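Local coordinates for cupin type-2 domain-containing protein (PDB 2OPK) that is of uncharacterised function but has a cupin domain and may be a mannose-6-phosphate isomerase, at residues 20-25 and 32-37; 39-44 and 94-99; 55-60 and 104-109; 64-69 and 89-94. All coordinates share one frame; numbering follows the deposited sequence. Where two conformers were deposited one is given.

How the interactions relate
Interactions 1 and 3 lie in one five-stranded antiparallel sheet, where strands 31-38 and 102-109 are neighbours; their centres are about 9 Å apart and Glu34 OE2 meets His108 NE2 at 2.7 Å. Interaction 4 belongs to the facing three-stranded sheet, its centre about 13 Å from that of interaction 3, and Trp104 bridges the interior, with CH2 3.3 Å from Ala64 CB. Interaction 2 adjoins interaction 4 through the shared Ala94 and a bond from Val93 N to Ser43 OG. An unidentified ligand, probably from the crystallisation liquor, has its nearest atoms about 3 Å from the side chains of Glu20 and Trp104 and about 4 Å from Val93; it may mark the cupin pocket.

Interaction 1 (20-25 and 32-37); sequences EIFQPL and KIERII
Phe22 lies alongside Ile36: CG2 of Ile36 sits over one ring face, offset toward the rim, 4.0 Å from the ring centroid in a CH-pi contact. Glu34 reaches the same ring at its edge, with OE1 3.6 Å from Phe22 CD2 and the carboxylate plane turned 50° from the ring; its OE2 is hydrogen-bonded to His108. This is the solvent side of the contact, for Phe22 and Pro24 are both exposed. These residues occupy one face of an antiparallel beta hairpin formed by strands 21-28 and 31-38. Paired backbone bonds join Ile21 to Ile37 and Gln23 to Arg35. The other face, with the buried Arg35 and Ile37, is the tighter one: Gln23 and Arg35 run side by side, amide and guanidinium nearly coplanar. Arg35 NH2 donates to Gln23 OE1 at 2.7 Å along a straight path (165°), and NE adds a weak bond to the same oxygen. The bend at chi3 of Arg35 (83°) turns the guanidinium toward the amide, and NH1 is held by the carbonyls of Leu9 and Ala11. Leu25 N continues the ladder to Ile33 O at 2.7 Å, and its side chain packs on Trp56 of the second subunit.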
loop_
_atom_site.group_PDB
_atom_site.type_symbol
_atom_site.label_atom_id
_atom_site.label_comp_id
_atom_site.label_asym_id
_atom_site.label_seq_id
_atom_site.Cartn_x
_atom_site.Cartn_y
_atom_site.Cartn_z
ATOM N N GLU B 20 -2.492 15.069 12.626
ATOM C CA GLU B 20 -2.531 13.996 11.620
ATOM C C GLU B 20 -3.951 13.704 11.224
ATOM O O GLU B 20 -4.860 13.809 12.055
ATOM C CB GLU B 20 -1.919 12.671 12.101
ATOM C CG GLU B 20 -0.451 12.678 12.133
ATOM C CD GLU B 20 0.149 11.294 12.300
ATOM O OE1 GLU B 20 -0.509 10.397 12.875
ATOM O OE2 GLU B 20 1.315 11.148 11.891
ATOM N N ILE B 21 -4.119 13.363 9.946
ATOM C CA ILE B 21 -5.406 13.053 9.346
ATOM C C ILE B 21 -5.417 11.612 8.883
ATOM O O ILE B 21 -4.454 11.142 8.263
ATOM C CB ILE B 21 -5.668 14.039 8.156
ATOM C CG1 ILE B 21 -6.010 15.414 8.723
ATOM C CG2 ILE B 21 -6.729 13.542 7.224
ATOM C CD1 ILE B 21 -5.851 16.547 7.753
ATOM N N PHE B 22 -6.520 10.918 9.173
ATOM C CA PHE B 22 -6.730 9.571 8.737
ATOM C C PHE B 22 -7.970 9.495 7.872
ATOM O O PHE B 22 -9.007 10.088 8.213
ATOM C CB PHE B 22 -6.904 8.646 9.943
ATOM C CG PHE B 22 -5.681 8.553 10.807
ATOM C CD1 PHE B 22 -5.349 9.577 11.668
ATOM C CD2 PHE B 22 -4.887 7.409 10.803
ATOM C CE1 PHE B 22 -4.228 9.491 12.493
ATOM C CE2 PHE B 22 -3.722 7.349 11.593
ATOM C CZ PHE B 22 -3.412 8.367 12.438
ATOM N N GLN B 23 -7.863 8.757 6.771
ATOM C CA GLN B 23 -8.966 8.578 5.819
ATOM C C GLN B 23 -8.994 7.149 5.323
ATOM O O GLN B 23 -8.054 6.709 4.663
ATOM C CB GLN B 23 -8.839 9.533 4.634
ATOM C CG GLN B 23 -9.020 10.962 5.072
ATOM C CD GLN B 23 -8.998 11.943 3.944
ATOM O OE1 GLN B 23 -7.994 12.072 3.303
ATOM N NE2 GLN B 23 -10.092 12.680 3.736
ATOM N N PRO B 24 -10.075 6.415 5.627
ATOM C CA PRO B 24 -10.140 5.032 5.160
ATOM C C PRO B 24 -10.370 4.918 3.629
ATOM O O PRO B 24 -11.082 5.696 3.046
ATOM C CB PRO B 24 -11.301 4.450 5.956
ATOM C CG PRO B 24 -12.178 5.628 6.254
ATOM C CD PRO B 24 -11.272 6.799 6.400
ATOM N N LEU B 25 -9.722 3.951 3.008
ATOM C CA LEU B 25 -9.866 3.669 1.591
ATOM C C LEU B 25 -10.681 2.400 1.365
ATOM O O LEU B 25 -11.412 2.311 0.427
ATOM C CB LEU B 25 -8.474 3.499 0.974
ATOM C CG LEU B 25 -7.467 4.637 1.176
ATOM C CD1 LEU B 25 -6.165 4.353 0.486
ATOM C CD2 LEU B 25 -8.043 5.926 0.670
ATOM N N LYS B 32 -8.891 -2.939 7.435
ATOM C CA LYS B 32 -8.964 -1.557 7.080
ATOM C C LYS B 32 -7.702 -1.120 6.320
ATOM O O LYS B 32 -6.588 -1.391 6.750
ATOM C CB LYS B 32 -9.198 -0.701 8.337
ATOM C CG LYS B 32 -9.121 0.794 8.091
ATOM C CD LYS B 32 -9.679 1.602 9.244
ATOM C CE LYS B 32 -8.705 1.654 10.403
ATOM N NZ LYS B 32 -9.282 2.479 11.540
ATOM N N ILE B 33 -7.913 -0.450 5.197
ATOM C CA ILE B 33 -6.857 0.195 4.437
ATOM C C ILE B 33 -7.134 1.675 4.544
ATOM O O ILE B 33 -8.265 2.120 4.302
ATOM C CB ILE B 33 -6.872 -0.210 2.951
ATOM C CG1 ILE B 33 -6.763 -1.734 2.807
ATOM C CG2 ILE B 33 -5.704 0.426 2.189
ATOM C CD1 ILE B 33 -6.880 -2.208 1.307
ATOM N N GLU B 34 -6.107 2.439 4.893
ATOM C CA GLU B 34 -6.266 3.866 5.083
ATOM C C GLU B 34 -5.028 4.644 4.679
ATOM O O GLU B 34 -3.907 4.144 4.705
ATOM C CB GLU B 34 -6.590 4.186 6.552
ATOM C CG GLU B 34 -5.436 3.927 7.506
ATOM C CD GLU B 34 -5.781 4.144 8.963
ATOM O OE1 GLU B 34 -6.836 4.774 9.258
ATOM O OE2 GLU B 34 -4.960 3.671 9.806
ATOM N N ARG B 35 -5.279 5.902 4.352
ATOM C CA ARG B 35 -4.249 6.909 4.103
ATOM C C ARG B 35 -4.075 7.742 5.402
ATOM O O ARG B 35 -5.064 8.043 6.079
ATOM C CB ARG B 35 -4.776 7.797 3.004
ATOM C CG ARG B 35 -3.934 8.852 2.617
ATOM C CD ARG B 35 -4.513 9.563 1.430
ATOM N NE ARG B 35 -5.534 10.580 1.687
ATOM C CZ ARG B 35 -5.676 11.654 0.893
ATOM N NH1 ARG B 35 -4.861 11.821 -0.133
ATOM N NH2 ARG B 35 -6.597 12.569 1.082
ATOM N N ILE B 36 -2.830 8.056 5.750
ATOM C CA ILE B 36 -2.501 8.914 6.891
ATOM C C ILE B 36 -1.727 10.086 6.322
ATOM O O ILE B 36 -0.837 9.900 5.464
ATOM C CB ILE B 36 -1.604 8.246 7.940
ATOM C CG1 ILE B 36 -2.154 6.873 8.322
ATOM C CG2 ILE B 36 -1.424 9.193 9.196
ATOM C CD1 ILE B 36 -1.228 5.975 9.245
ATOM N N ILE B 37 -2.091 11.297 6.751
ATOM C CA ILE B 37 -1.423 12.511 6.312
ATOM C C ILE B 37 -0.799 13.187 7.528
ATOM O O ILE B 37 -1.519 13.653 8.449
ATOM C CB ILE B 37 -2.398 13.500 5.625
ATOM C CG1 ILE B 37 -3.231 12.800 4.534
ATOM C CG2 ILE B 37 -1.648 14.699 5.055
ATOM C CD1 ILE B 37 -2.430 12.270 3.373
#

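Interaction 2 (39-44 and 94-99); sequences NGQASP and AWTDGG
Thr96 turns its side chain toward the loop 39-44, and each of its atoms meets the backbone there. CB lies 3.5 Å from Gln41 O. Beyond it the methyl CG2 approaches the same carbonyl oxygen at 3.3 Å, and the hydroxyl OG1 donates to it at 2.7 Å, from 18° off the carbonyl plane. With chi1 at 59°, OG1 is placed between the backbone N and the carbonyl carbon of its own residue, where it also comes within 3.0 Å of Gly40 CA. The positive phi of Gly40 (89°) suits a residue without a side chain at this tight point. Two waters extend the contact: one accepts from Thr96 N and donates to Gly40 O, the other probably donates to Asp97 O and accepts weakly from Gly40 N. At the far end Ala42 CB rests 3.4 Å from Ala94 O. Gln41 OE1 accepts from Asn39 N, folding the glutamine back on its loop. The contact joins the loop following strand 31-38 to the end of strand 91-96, where Ala94 and Trp95 form a classic beta bulge opposite Gly65 of strand 64-68, while Thr96 also touches Thr102 and Trp104 on strand 102-109.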
loop_
_atom_site.group_PDB
_atom_site.type_symbol
_atom_site.label_atom_id
_atom_site.label_comp_id
_atom_site.label_asym_id
_atom_site.label_seq_id
_atom_site.Cartn_x
_atom_site.Cartn_y
_atom_site.Cartn_z
ATOM N N ASN B 39 2.023 16.121 8.886
ATOM C CA ASN B 39 2.646 17.403 8.553
ATOM C C ASN B 39 3.583 17.760 9.695
ATOM O O ASN B 39 3.393 18.779 10.366
ATOM C CB ASN B 39 1.597 18.501 8.381
ATOM C CG ASN B 39 0.951 18.466 7.029
ATOM O OD1 ASN B 39 1.544 18.919 6.049
ATOM N ND2 ASN B 39 -0.288 17.941 6.966
ATOM N N GLY B 40 4.560 16.884 9.941
ATOM C CA GLY B 40 5.587 17.157 10.938
ATOM C C GLY B 40 5.322 16.726 12.357
ATOM O O GLY B 40 6.176 16.922 13.222
ATOM N N GLN B 41 4.198 16.074 12.601
ATOM C CA GLN B 41 3.885 15.597 13.954
ATOM C C GLN B 41 4.661 14.335 14.283
ATOM O O GLN B 41 5.078 13.593 13.379
ATOM C CB GLN B 41 2.379 15.297 14.152
ATOM C CG GLN B 41 1.463 16.455 13.770
ATOM C CD GLN B 41 1.033 16.414 12.304
ATOM O OE1 GLN B 41 1.487 15.558 11.561
ATOM N NE2 GLN B 41 0.206 17.365 11.879
ATOM N N ALA B 42 4.834 14.103 15.590
ATOM C CA ALA B 42 5.411 12.889 16.113
ATOM C C ALA B 42 4.522 12.379 17.250
ATOM O O ALA B 42 3.755 13.120 17.802
ATOM C CB ALA B 42 6.816 13.180 16.628
ATOM N N SER B 43 4.625 11.104 17.600
ATOM C CA SER B 43 3.910 10.570 18.755
ATOM C C SER B 43 4.264 11.383 20.021
ATOM O O SER B 43 5.424 11.718 20.236
ATOM C CB SER B 43 4.265 9.105 18.968
ATOM O OG SER B 43 3.800 8.333 17.896
ATOM N N PRO B 44 3.258 11.756 20.832
ATOM C CA PRO B 44 3.603 12.525 22.039
ATOM C C PRO B 44 4.488 11.759 23.003
ATOM O O PRO B 44 4.522 10.534 22.977
ATOM C CB PRO B 44 2.247 12.796 22.704
ATOM C CG PRO B 44 1.247 11.912 22.031
ATOM C CD PRO B 44 1.803 11.519 20.697
ATOM N N ALA B 94 8.643 8.538 15.822
ATOM C CA ALA B 94 9.683 9.378 16.387
ATOM C C ALA B 94 9.689 10.779 15.718
ATOM O O ALA B 94 9.919 11.786 16.382
ATOM C CB ALA B 94 11.014 8.694 16.244
ATOM N N TRP B 95 9.416 10.842 14.410
ATOM C CA TRP B 95 9.312 12.129 13.704
ATOM C C TRP B 95 8.670 11.921 12.342
ATOM O O TRP B 95 8.634 10.803 11.844
ATOM C CB TRP B 95 10.693 12.806 13.492
ATOM C CG TRP B 95 11.559 12.138 12.429
ATOM C CD1 TRP B 95 11.574 12.418 11.094
ATOM C CD2 TRP B 95 12.507 11.069 12.623
ATOM N NE1 TRP B 95 12.453 11.582 10.430
ATOM C CE2 TRP B 95 13.042 10.747 11.342
ATOM C CE3 TRP B 95 12.963 10.357 13.746
ATOM C CZ2 TRP B 95 13.994 9.758 11.164
ATOM C CZ3 TRP B 95 13.911 9.373 13.564
ATOM C CH2 TRP B 95 14.420 9.083 12.289
ATOM N N THR B 96 8.196 13.017 11.747
ATOM C CA THR B 96 7.767 13.058 10.351
ATOM C C THR B 96 8.428 14.263 9.697
ATOM O O THR B 96 8.843 15.175 10.377
ATOM C CB THR B 96 6.211 13.077 10.143
ATOM O OG1 THR B 96 5.597 14.210 10.789
ATOM C CG2 THR B 96 5.596 11.810 10.681
ATOM N N ASP B 97 8.499 14.241 8.364
ATOM C CA ASP B 97 9.121 15.286 7.569
ATOM C C ASP B 97 8.639 16.675 7.987
ATOM O O ASP B 97 7.411 16.937 8.083
ATOM C CB ASP B 97 8.829 15.045 6.079
ATOM C CG ASP B 97 9.804 15.736 5.164
ATOM O OD1 ASP B 97 9.817 16.989 5.117
ATOM O OD2 ASP B 97 10.537 15.010 4.458
ATOM N N GLY B 98 9.607 17.555 8.248
ATOM C CA GLY B 98 9.322 18.949 8.645
ATOM C C GLY B 98 9.121 19.953 7.508
ATOM O O GLY B 98 8.806 21.117 7.758
ATOM N N GLY B 99 9.299 19.509 6.273
ATOM C CA GLY B 99 9.239 20.370 5.122
ATOM C C GLY B 99 8.109 20.122 4.177
ATOM O O GLY B 99 7.821 20.973 3.351
HETATM O O HOH W 1 5.304 15.405 7.346
HETATM O O HOH W 2 8.356 15.279 13.681
#

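Interaction 3 (55-60 and 104-109); sequences EWVMVV and WLAVHC
The indole of Trp104 carries Val59 CG2 over one face, offset toward the rim, at 4.0 Å from the centroid of the six-membered ring in a CH-pi contact. Val57 CG2 comes to the same ring obliquely, 3.5 Å from CE3, and so two valine methyls pack against the six-membered ring; the indole NE1 is hydrogen-bonded to Ser38. The imidazole of His108 has its main NE2 partner in Glu34 OE2. A water at the ring edge, in plane, is bonded only weakly to NE2 but donates to Glu55 OE2 at 2.7 Å. Glu55 runs beside this histidine in the same direction, its carboxylate turned 39° from the ring, and Glu55 CD lies 3.5 Å from His108 CE1. Extension of the glutamate, with CG anti to the backbone N (chi1 -176°), carries the carboxylate this far. Strands 54-61 and 102-109 are antiparallel neighbours within the larger sheet of the cupin beta-barrel, and Trp104 points into the interior between the sheets, touching Ala64 and Ile66 of the other one. Pairs of backbone bonds close the Trp56-Val107 and Met58-Leu105 positions. Their side chains occupy the reverse face, where Trp56 CE3 meets Val107 CG2 at 4.0 Å. This face also meets the second subunit: Leu105 packs on Leu105 and Trp56 on Ile33 of that neighbouring chain.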
loop_
_atom_site.group_PDB
_atom_site.type_symbol
_atom_site.label_atom_id
_atom_site.label_comp_id
_atom_site.label_asym_id
_atom_site.label_seq_id
_atom_site.Cartn_x
_atom_site.Cartn_y
_atom_site.Cartn_z
ATOM N N GLU B 55 -0.536 -4.460 11.926
ATOM C CA GLU B 55 -0.493 -3.279 11.063
ATOM C C GLU B 55 0.670 -3.424 10.092
ATOM O O GLU B 55 1.743 -3.926 10.468
ATOM C CB GLU B 55 -0.338 -1.990 11.878
ATOM C CG GLU B 55 -0.381 -0.720 11.002
ATOM C CD GLU B 55 -0.269 0.587 11.773
ATOM O OE1 GLU B 55 -0.323 0.556 13.038
ATOM O OE2 GLU B 55 -0.134 1.655 11.103
ATOM N N TRP B 56 0.437 -3.027 8.842
ATOM C CA TRP B 56 1.448 -2.977 7.792
ATOM C C TRP B 56 1.379 -1.523 7.343
ATOM O O TRP B 56 0.309 -1.037 7.003
ATOM C CB TRP B 56 1.113 -3.957 6.647
ATOM C CG TRP B 56 2.152 -3.902 5.545
ATOM C CD1 TRP B 56 3.276 -4.659 5.447
ATOM C CD2 TRP B 56 2.186 -2.997 4.434
ATOM N NE1 TRP B 56 4.011 -4.280 4.336
ATOM C CE2 TRP B 56 3.368 -3.259 3.712
ATOM C CE3 TRP B 56 1.326 -1.998 3.968
ATOM C CZ2 TRP B 56 3.712 -2.559 2.582
ATOM C CZ3 TRP B 56 1.677 -1.309 2.828
ATOM C CH2 TRP B 56 2.845 -1.590 2.154
ATOM N N VAL B 57 2.488 -0.810 7.368
ATOM C CA VAL B 57 2.452 0.635 7.106
ATOM C C VAL B 57 3.647 1.047 6.285
ATOM O O VAL B 57 4.762 0.588 6.533
ATOM C CB VAL B 57 2.366 1.454 8.438
ATOM C CG1 VAL B 57 3.568 1.166 9.391
ATOM C CG2 VAL B 57 2.235 2.927 8.166
HETATM N N MSE B 58 3.405 1.910 5.301
HETATM C CA MSE B 58 4.435 2.366 4.401
HETATM C C MSE B 58 4.394 3.869 4.178
HETATM O O MSE B 58 3.325 4.453 4.044
HETATM C CB MSE B 58 4.255 1.686 3.037
HETATM C CG MSE B 58 5.401 1.932 2.034
HETATM SE SE MSE B 58 5.109 0.985 0.320
HETATM C CE MSE B 58 3.456 1.586 -0.007
ATOM N N VAL B 59 5.577 4.463 4.065
ATOM C CA VAL B 59 5.709 5.890 3.686
ATOM C C VAL B 59 5.649 5.927 2.181
ATOM O O VAL B 59 6.407 5.231 1.524
ATOM C CB VAL B 59 7.039 6.494 4.146
ATOM C CG1 VAL B 59 7.150 7.929 3.677
ATOM C CG2 VAL B 59 7.175 6.386 5.693
ATOM N N VAL B 60 4.738 6.727 1.645
ATOM C CA VAL B 60 4.554 6.858 0.199
ATOM C C VAL B 60 5.113 8.191 -0.315
ATOM O O VAL B 60 5.578 8.281 -1.465
ATOM C CB VAL B 60 3.057 6.684 -0.166
ATOM C CG1 VAL B 60 2.894 6.505 -1.615
ATOM C CG2 VAL B 60 2.504 5.441 0.487
ATOM N N TRP B 104 1.107 8.293 4.194
ATOM C CA TRP B 104 1.322 6.872 4.488
ATOM C C TRP B 104 0.157 6.055 3.984
ATOM O O TRP B 104 -0.946 6.572 3.823
ATOM C CB TRP B 104 1.332 6.600 5.969
ATOM C CG TRP B 104 2.137 7.498 6.869
ATOM C CD1 TRP B 104 1.890 8.788 7.155
ATOM C CD2 TRP B 104 3.289 7.124 7.640
ATOM N NE1 TRP B 104 2.814 9.261 8.055
ATOM C CE2 TRP B 104 3.692 8.259 8.363
ATOM C CE3 TRP B 104 4.028 5.944 7.771
ATOM C CZ2 TRP B 104 4.786 8.241 9.236
ATOM C CZ3 TRP B 104 5.103 5.910 8.638
ATOM C CH2 TRP B 104 5.487 7.053 9.350
ATOM N N LEU B 105 0.421 4.769 3.786
ATOM C CA LEU B 105 -0.614 3.778 3.490
ATOM C C LEU B 105 -0.515 2.772 4.601
ATOM O O LEU B 105 0.581 2.264 4.881
ATOM C CB LEU B 105 -0.356 3.097 2.149
ATOM C CG LEU B 105 -1.432 2.101 1.714
ATOM C CD1 LEU B 105 -2.763 2.799 1.397
ATOM C CD2 LEU B 105 -0.932 1.363 0.506
ATOM N N ALA B 106 -1.632 2.514 5.272
ATOM C CA ALA B 106 -1.652 1.641 6.422
ATOM C C ALA B 106 -2.746 0.586 6.294
ATOM O O ALA B 106 -3.865 0.882 5.843
ATOM C CB ALA B 106 -1.819 2.454 7.701
ATOM N N VAL B 107 -2.400 -0.647 6.676
ATOM C CA VAL B 107 -3.338 -1.774 6.625
ATOM C C VAL B 107 -3.406 -2.389 8.008
ATOM O O VAL B 107 -2.394 -2.682 8.614
ATOM C CB VAL B 107 -2.963 -2.846 5.585
ATOM C CG1 VAL B 107 -4.053 -3.958 5.460
ATOM C CG2 VAL B 107 -2.689 -2.193 4.193
ATOM N N HIS B 108 -4.632 -2.531 8.500
ATOM C CA HIS B 108 -4.926 -3.122 9.774
ATOM C C HIS B 108 -5.674 -4.405 9.518
ATOM O O HIS B 108 -6.640 -4.424 8.784
ATOM C CB HIS B 108 -5.770 -2.132 10.592
ATOM C CG HIS B 108 -5.074 -0.824 10.858
ATOM N ND1 HIS B 108 -4.221 -0.629 11.932
ATOM C CD2 HIS B 108 -5.082 0.346 10.168
ATOM C CE1 HIS B 108 -3.755 0.608 11.899
ATOM N NE2 HIS B 108 -4.268 1.223 10.847
ATOM N N CYS B 109 -5.213 -5.496 10.105
ATOM C CA CYS B 109 -5.851 -6.777 9.911
ATOM C C CYS B 109 -5.649 -7.712 11.101
ATOM O O CYS B 109 -4.847 -7.417 12.006
ATOM C CB CYS B 109 -5.302 -7.414 8.647
ATOM S SG CYS B 109 -3.600 -7.869 8.765
HETATM O O HOH W 3 -2.097 3.473 11.419
#

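Interaction 4 (64-69 and 89-94); sequences AGIECE and CRHRVA
Glu69 and Arg90 lie side by side and point the same way, their carboxylate and guanidinium planes 43° apart. The salt bridge runs from Arg90 NH2 to the syn side of Glu69 OE2 at 3.0 Å, close to the guanidinium plane, and NE adds weak bonds to both carboxylate oxygens. A water donating to Glu69 OE1 accepts from Arg90 N, which ties the acid to the backbone as well. Arg90 also makes a cation-pi contact with Trp48. Next along, the side chains of Glu67 and Arg92 touch directly through Glu67 CB and Arg92 CG, 3.9 Å apart. Arg92 bends at chi3 (-83°), and its NE reaches Glu67 OE1 through a water lying in the guanidinium plane, 2.8 Å from each; its NH1 and NH2 bond to carbonyls of Phe47, Pro44 and Ser43. On the opposite face Ile66 crosses His91, its CG2 3.9 Å from CD2 at the imidazole edge. Backbone bonds between Glu67 and Arg92 and from Glu69 N to Arg90 O hold the register. Strand 64-68 is the middle of a three-stranded antiparallel sheet, between 91-96 and 75-77, with Ile66 turned inward onto Leu83 of strand 81-85 and Trp104 of strand 102-109.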
loop_
_atom_site.group_PDB
_atom_site.type_symbol
_atom_site.label_atom_id
_atom_site.label_comp_id
_atom_site.label_asym_id
_atom_site.label_seq_id
_atom_site.Cartn_x
_atom_site.Cartn_y
_atom_site.Cartn_z
ATOM N N ALA B 64 9.940 9.826 7.520
ATOM C CA ALA B 64 9.632 9.595 8.920
ATOM C C ALA B 64 10.679 8.742 9.627
ATOM O O ALA B 64 11.621 8.225 9.026
ATOM C CB ALA B 64 8.218 8.884 9.027
ATOM N N GLY B 65 10.479 8.621 10.924
ATOM C CA GLY B 65 11.174 7.678 11.761
ATOM C C GLY B 65 10.126 7.023 12.639
ATOM O O GLY B 65 9.203 7.689 13.083
ATOM N N ILE B 66 10.251 5.711 12.817
ATOM C CA ILE B 66 9.405 4.922 13.678
ATOM C C ILE B 66 10.269 4.073 14.583
ATOM O O ILE B 66 11.211 3.452 14.117
ATOM C CB ILE B 66 8.500 3.968 12.888
ATOM C CG1 ILE B 66 7.412 4.762 12.172
ATOM C CG2 ILE B 66 7.842 2.920 13.823
ATOM C CD1 ILE B 66 6.266 3.934 11.631
ATOM N N GLU B 67 9.903 4.011 15.850
ATOM C CA GLU B 67 10.545 3.146 16.823
ATOM C C GLU B 67 9.633 2.003 17.292
ATOM O O GLU B 67 8.511 2.243 17.766
ATOM C CB GLU B 67 10.929 3.953 18.060
ATOM C CG GLU B 67 11.830 3.176 19.003
ATOM C CD GLU B 67 12.282 3.999 20.200
ATOM O OE1 GLU B 67 12.233 5.253 20.155
ATOM O OE2 GLU B 67 12.676 3.364 21.199
ATOM N N CYS B 68 10.122 0.774 17.180
ATOM C CA CYS B 68 9.436 -0.380 17.735
ATOM C C CYS B 68 10.085 -0.676 19.060
ATOM O O CYS B 68 11.299 -0.600 19.178
ATOM C CB CYS B 68 9.579 -1.580 16.835
ATOM S SG CYS B 68 8.716 -1.400 15.327
ATOM N N GLU B 69 9.282 -0.993 20.065
ATOM C CA GLU B 69 9.802 -1.264 21.409
ATOM C C GLU B 69 10.774 -2.437 21.370
ATOM O O GLU B 69 10.563 -3.419 20.644
ATOM C CB GLU B 69 8.662 -1.575 22.368
ATOM C CG GLU B 69 9.039 -1.392 23.823
ATOM C CD GLU B 69 7.815 -1.362 24.716
ATOM O OE1 GLU B 69 7.028 -2.340 24.638
ATOM O OE2 GLU B 69 7.651 -0.361 25.464
ATOM N N CYS B 89 2.837 -5.666 19.536
ATOM C CA CYS B 89 4.183 -5.080 19.462
ATOM C C CYS B 89 3.953 -3.603 19.470
ATOM O O CYS B 89 3.175 -3.115 18.677
ATOM C CB CYS B 89 4.929 -5.427 18.178
ATOM S SG CYS B 89 6.420 -4.387 17.921
ATOM N N ARG B 90 4.615 -2.895 20.375
ATOM C CA ARG B 90 4.379 -1.481 20.563
ATOM C C ARG B 90 5.309 -0.656 19.706
ATOM O O ARG B 90 6.454 -1.051 19.471
ATOM C CB ARG B 90 4.497 -1.093 22.045
ATOM C CG ARG B 90 3.570 -1.911 22.979
ATOM C CD ARG B 90 3.143 -1.119 24.222
ATOM N NE ARG B 90 4.250 -0.607 25.048
ATOM C CZ ARG B 90 4.125 0.333 26.000
ATOM N NH1 ARG B 90 2.952 0.907 26.254
ATOM N NH2 ARG B 90 5.189 0.744 26.694
ATOM N N HIS B 91 4.794 0.471 19.212
ATOM C CA HIS B 91 5.586 1.330 18.363
ATOM C C HIS B 91 5.128 2.795 18.481
ATOM O O HIS B 91 4.072 3.114 19.031
ATOM C CB HIS B 91 5.602 0.789 16.909
ATOM C CG HIS B 91 4.381 1.136 16.101
ATOM N ND1 HIS B 91 3.156 0.526 16.281
ATOM C CD2 HIS B 91 4.213 2.013 15.087
ATOM C CE1 HIS B 91 2.284 1.035 15.434
ATOM N NE2 HIS B 91 2.897 1.946 14.701
ATOM N N ARG B 92 5.984 3.685 18.028
ATOM C CA ARG B 92 5.695 5.096 18.056
ATOM C C ARG B 92 6.341 5.761 16.861
ATOM O O ARG B 92 7.269 5.213 16.287
ATOM C CB ARG B 92 6.202 5.734 19.360
ATOM C CG ARG B 92 7.703 5.542 19.648
ATOM C CD ARG B 92 8.101 6.211 20.972
ATOM N NE ARG B 92 8.371 7.644 20.806
ATOM C CZ ARG B 92 7.516 8.641 21.044
ATOM N NH1 ARG B 92 6.308 8.438 21.562
ATOM N NH2 ARG B 92 7.923 9.883 20.801
ATOM N N VAL B 93 5.816 6.938 16.500
ATOM C CA VAL B 93 6.371 7.757 15.452
ATOM C C VAL B 93 7.351 8.719 16.117
ATOM O O VAL B 93 6.955 9.570 16.914
ATOM C CB VAL B 93 5.257 8.502 14.676
ATOM C CG1 VAL B 93 5.863 9.405 13.630
ATOM C CG2 VAL B 93 4.334 7.486 14.034
ATOM N N ALA B 94 8.643 8.538 15.822
ATOM C CA ALA B 94 9.683 9.378 16.387
ATOM C C ALA B 94 9.689 10.779 15.718
ATOM O O ALA B 94 9.919 11.786 16.382
ATOM C CB ALA B 94 11.014 8.694 16.244
HETATM O O HOH W 4 10.774 7.541 19.418
HETATM O O HOH W 5 6.384 -4.199 22.497
#